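Local coordinates for protein putative glycosyltransferase (GalT1) (Streptococcus parasanguinis, PDB 4PHR) that probably transfers a sugar from a nucleotide-sugar donor, its GT-D-fold domain binding UDP with manganese, as part of a longer glycosyltransferase chain, at residues 8-16 / 75-83. Numbering follows the deposited sequence.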
loop_
_atom_site.group_PDB
_atom_site.type_symbol
_atom_site.label_atom_id
_atom_site.label_comp_id
_atom_site.label_asym_id
_atom_site.label_seq_id
_atom_site.Cartn_x
_atom_site.Cartn_y
_atom_site.Cartn_z
ATOM N N ARG A 8 -25.790 2.476 -5.002
ATOM C CA ARG A 8 -25.472 1.273 -5.771
ATOM C C ARG A 8 -24.058 0.769 -5.487
ATOM O O ARG A 8 -23.819 -0.431 -5.399
ATOM C CB ARG A 8 -25.660 1.525 -7.270
ATOM C CG ARG A 8 -27.117 1.734 -7.655
ATOM C CD ARG A 8 -27.259 2.158 -9.102
ATOM N NE ARG A 8 -26.673 1.174 -10.002
ATOM C CZ ARG A 8 -26.258 1.436 -11.237
ATOM N NH1 ARG A 8 -26.362 2.664 -11.733
ATOM N NH2 ARG A 8 -25.737 0.463 -11.976
ATOM N N LEU A 9 -23.122 1.695 -5.337
ATOM C CA LEU A 9 -21.729 1.343 -5.083
ATOM C C LEU A 9 -21.529 0.722 -3.699
ATOM O O LEU A 9 -20.524 0.062 -3.450
ATOM C CB LEU A 9 -20.824 2.564 -5.278
ATOM C CG LEU A 9 -20.624 2.961 -6.742
ATOM C CD1 LEU A 9 -20.094 4.373 -6.848
ATOM C CD2 LEU A 9 -19.698 1.971 -7.433
ATOM N N SER A 10 -22.488 0.923 -2.800
ATOM C CA SER A 10 -22.384 0.340 -1.463
ATOM C C SER A 10 -22.605 -1.173 -1.485
ATOM O O SER A 10 -22.497 -1.838 -0.458
ATOM C CB SER A 10 -23.316 1.039 -0.465
ATOM O OG SER A 10 -24.674 0.718 -0.693
ATOM N N GLU A 11 -22.901 -1.718 -2.663
ATOM C CA GLU A 11 -22.924 -3.165 -2.843
ATOM C C GLU A 11 -21.518 -3.764 -2.773
ATOM O O GLU A 11 -21.355 -4.960 -2.516
ATOM C CB GLU A 11 -23.594 -3.523 -4.172
ATOM C CG GLU A 11 -23.865 -5.006 -4.360
ATOM C CD GLU A 11 -24.831 -5.285 -5.499
ATOM O OE1 GLU A 11 -25.373 -6.413 -5.559
ATOM O OE2 GLU A 11 -25.049 -4.381 -6.335
ATOM N N ILE A 12 -20.501 -2.939 -3.001
ATOM C CA ILE A 12 -19.125 -3.414 -2.894
ATOM C C ILE A 12 -18.810 -3.657 -1.420
ATOM O O ILE A 12 -19.062 -2.802 -0.561
ATOM C CB ILE A 12 -18.114 -2.426 -3.521
ATOM C CG1 ILE A 12 -18.359 -2.298 -5.029
ATOM C CG2 ILE A 12 -16.684 -2.897 -3.276
ATOM C CD1 ILE A 12 -17.577 -1.170 -5.698
ATOM N N LYS A 13 -18.269 -4.830 -1.125
ATOM C CA LYS A 13 -18.050 -5.230 0.253
ATOM C C LYS A 13 -16.570 -5.329 0.573
ATOM O O LYS A 13 -15.863 -6.186 0.049
ATOM C CB LYS A 13 -18.743 -6.565 0.527
ATOM C CG LYS A 13 -20.260 -6.450 0.470
ATOM C CD LYS A 13 -20.954 -7.799 0.529
ATOM C CE LYS A 13 -20.836 -8.534 -0.798
ATOM N NZ LYS A 13 -21.455 -7.761 -1.921
ATOM N N VAL A 14 -16.114 -4.438 1.445
ATOM C CA VAL A 14 -14.720 -4.398 1.854
ATOM C C VAL A 14 -14.603 -4.823 3.317
ATOM O O VAL A 14 -15.379 -4.369 4.162
ATOM C CB VAL A 14 -14.165 -2.965 1.696
ATOM C CG1 VAL A 14 -12.771 -2.849 2.292
ATOM C CG2 VAL A 14 -14.168 -2.550 0.230
ATOM N N LEU A 15 -13.634 -5.685 3.614
ATOM C CA LEU A 15 -13.293 -6.010 5.000
ATOM C C LEU A 15 -12.479 -4.873 5.602
ATOM O O LEU A 15 -11.396 -4.574 5.114
ATOM C CB LEU A 15 -12.434 -7.271 5.050
ATOM C CG LEU A 15 -13.063 -8.600 4.647
ATOM C CD1 LEU A 15 -11.956 -9.629 4.472
ATOM C CD2 LEU A 15 -14.076 -9.053 5.686
ATOM N N PRO A 16 -12.985 -4.236 6.665
ATOM C CA PRO A 16 -12.207 -3.115 7.213
ATOM C C PRO A 16 -10.869 -3.577 7.788
ATOM O O PRO A 16 -10.658 -4.779 7.968
ATOM C CB PRO A 16 -13.111 -2.551 8.310
ATOM C CG PRO A 16 -14.040 -3.666 8.656
ATOM C CD PRO A 16 -14.239 -4.465 7.402
ATOM N N CYS A 75 -7.425 -5.767 -2.491
ATOM C CA CYS A 75 -8.022 -4.731 -1.644
ATOM C C CYS A 75 -8.503 -3.524 -2.436
ATOM O O CYS A 75 -7.907 -3.166 -3.451
ATOM C CB CYS A 75 -7.011 -4.250 -0.596
ATOM S SG CYS A 75 -6.363 -5.551 0.457
ATOM N N LEU A 76 -9.571 -2.893 -1.939
ATOM C CA LEU A 76 -10.099 -1.644 -2.487
ATOM C C LEU A 76 -10.215 -0.605 -1.379
ATOM O O LEU A 76 -10.211 -0.948 -0.197
ATOM C CB LEU A 76 -11.500 -1.876 -3.042
ATOM C CG LEU A 76 -11.634 -2.265 -4.512
ATOM C CD1 LEU A 76 -10.510 -3.124 -5.009
ATOM C CD2 LEU A 76 -13.005 -2.916 -4.756
ATOM N N PRO A 77 -10.335 0.674 -1.750
ATOM C CA PRO A 77 -10.558 1.682 -0.712
ATOM C C PRO A 77 -11.829 1.376 0.086
ATOM O O PRO A 77 -12.859 1.025 -0.485
ATOM C CB PRO A 77 -10.700 2.984 -1.520
ATOM C CG PRO A 77 -9.972 2.709 -2.833
ATOM C CD PRO A 77 -10.294 1.262 -3.100
ATOM N N ASP A 78 -11.759 1.522 1.402
ATOM C CA ASP A 78 -12.877 1.137 2.257
ATOM C C ASP A 78 -13.788 2.345 2.428
ATOM O O ASP A 78 -13.815 2.977 3.482
ATOM C CB ASP A 78 -12.347 0.614 3.600
ATOM C CG ASP A 78 -13.441 0.097 4.507
ATOM O OD1 ASP A 78 -14.613 0.052 4.083
ATOM O OD2 ASP A 78 -13.115 -0.276 5.655
ATOM N N VAL A 79 -14.526 2.670 1.371
ATOM C CA VAL A 79 -15.251 3.935 1.297
ATOM C C VAL A 79 -16.677 3.767 0.793
ATOM O O VAL A 79 -17.398 4.750 0.597
ATOM C CB VAL A 79 -14.525 4.940 0.375
ATOM C CG1 VAL A 79 -13.136 5.252 0.904
ATOM C CG2 VAL A 79 -14.455 4.415 -1.048
ATOM N N PHE A 80 -17.083 2.520 0.588
ATOM C CA PHE A 80 -18.378 2.239 -0.020
ATOM C C PHE A 80 -19.495 2.108 1.004
ATOM O O PHE A 80 -20.669 2.269 0.676
ATOM C CB PHE A 80 -18.262 1.016 -0.930
ATOM C CG PHE A 80 -17.254 1.211 -2.020
ATOM C CD1 PHE A 80 -17.527 2.061 -3.081
ATOM C CD2 PHE A 80 -16.025 0.585 -1.963
ATOM C CE1 PHE A 80 -16.598 2.265 -4.072
ATOM C CE2 PHE A 80 -15.086 0.793 -2.955
ATOM C CZ PHE A 80 -15.375 1.630 -4.009
ATOM N N SER A 81 -19.118 1.841 2.247
ATOM C CA SER A 81 -20.047 1.891 3.368
ATOM C C SER A 81 -19.356 2.562 4.550
ATOM O O SER A 81 -18.126 2.566 4.645
ATOM C CB SER A 81 -20.509 0.486 3.754
ATOM O OG SER A 81 -21.381 -0.052 2.769
ATOM N N ASN A 82 -20.151 3.146 5.433
ATOM C CA ASN A 82 -19.633 3.773 6.642
ATOM C C ASN A 82 -18.553 4.805 6.327
ATOM O O ASN A 82 -17.485 4.833 6.941
ATOM C CB ASN A 82 -19.135 2.711 7.632
ATOM C CG ASN A 82 -19.057 3.236 9.051
ATOM O OD1 ASN A 82 -19.561 4.322 9.349
ATOM N ND2 ASN A 82 -18.440 2.463 9.941
ATOM N N MET A 83 -18.853 5.655 5.356
ATOM C CA MET A 83 -17.970 6.748 4.985
ATOM C C MET A 83 -17.809 7.747 6.133
ATOM O O MET A 83 -16.831 8.492 6.184
ATOM C CB MET A 83 -18.513 7.447 3.729
ATOM C CG MET A 83 -17.693 8.645 3.283
ATOM S SD MET A 83 -16.212 8.155 2.371
ATOM C CE MET A 83 -16.830 8.265 0.697
HETATM O O HOH W 1 -20.422 -2.275 1.928
HETATM O O HOH W 2 -16.282 -1.920 5.131
#
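Where strand 72-76 of the parallel three-stranded sheet runs out into a loop, that loop buries F80 against the type I turn from L9 to I12, with I12 packed over one face of the ring. I12 lays CD1 over the centre of the F80 ring, a CH-pi contact of 3.9 Å to the centroid and 12° off the normal. With CG1 anti to the carbonyl carbon (chi1 -64°), I12 leaves CG2 to meet both F80 CD2 (3.8 Å) and L76 CD2. A flat aromatic suits this layer: V79 CG2 lies over the opposite face, V14 CG2 approaches the edge, and Y105 and F98 add further rings. The turn brings the chain round, and S10 CB closes to 3.1 Å from F80 O. This loop belongs to the GT-D-fold domain, and the P77 side chain lies about 8 Å from bound UDP. V14 CG1 rests on D78 CB at 3.7 Å. An aspartate suits the site because OD2 forms a salt bridge with R85, while OD1 accepts from a water that also donates to V14 O, each at 2.8 Å. A second water donates to I12 O, and S81, exposed to solvent, offers it a hydroxyl, OG, at 2.6 Å.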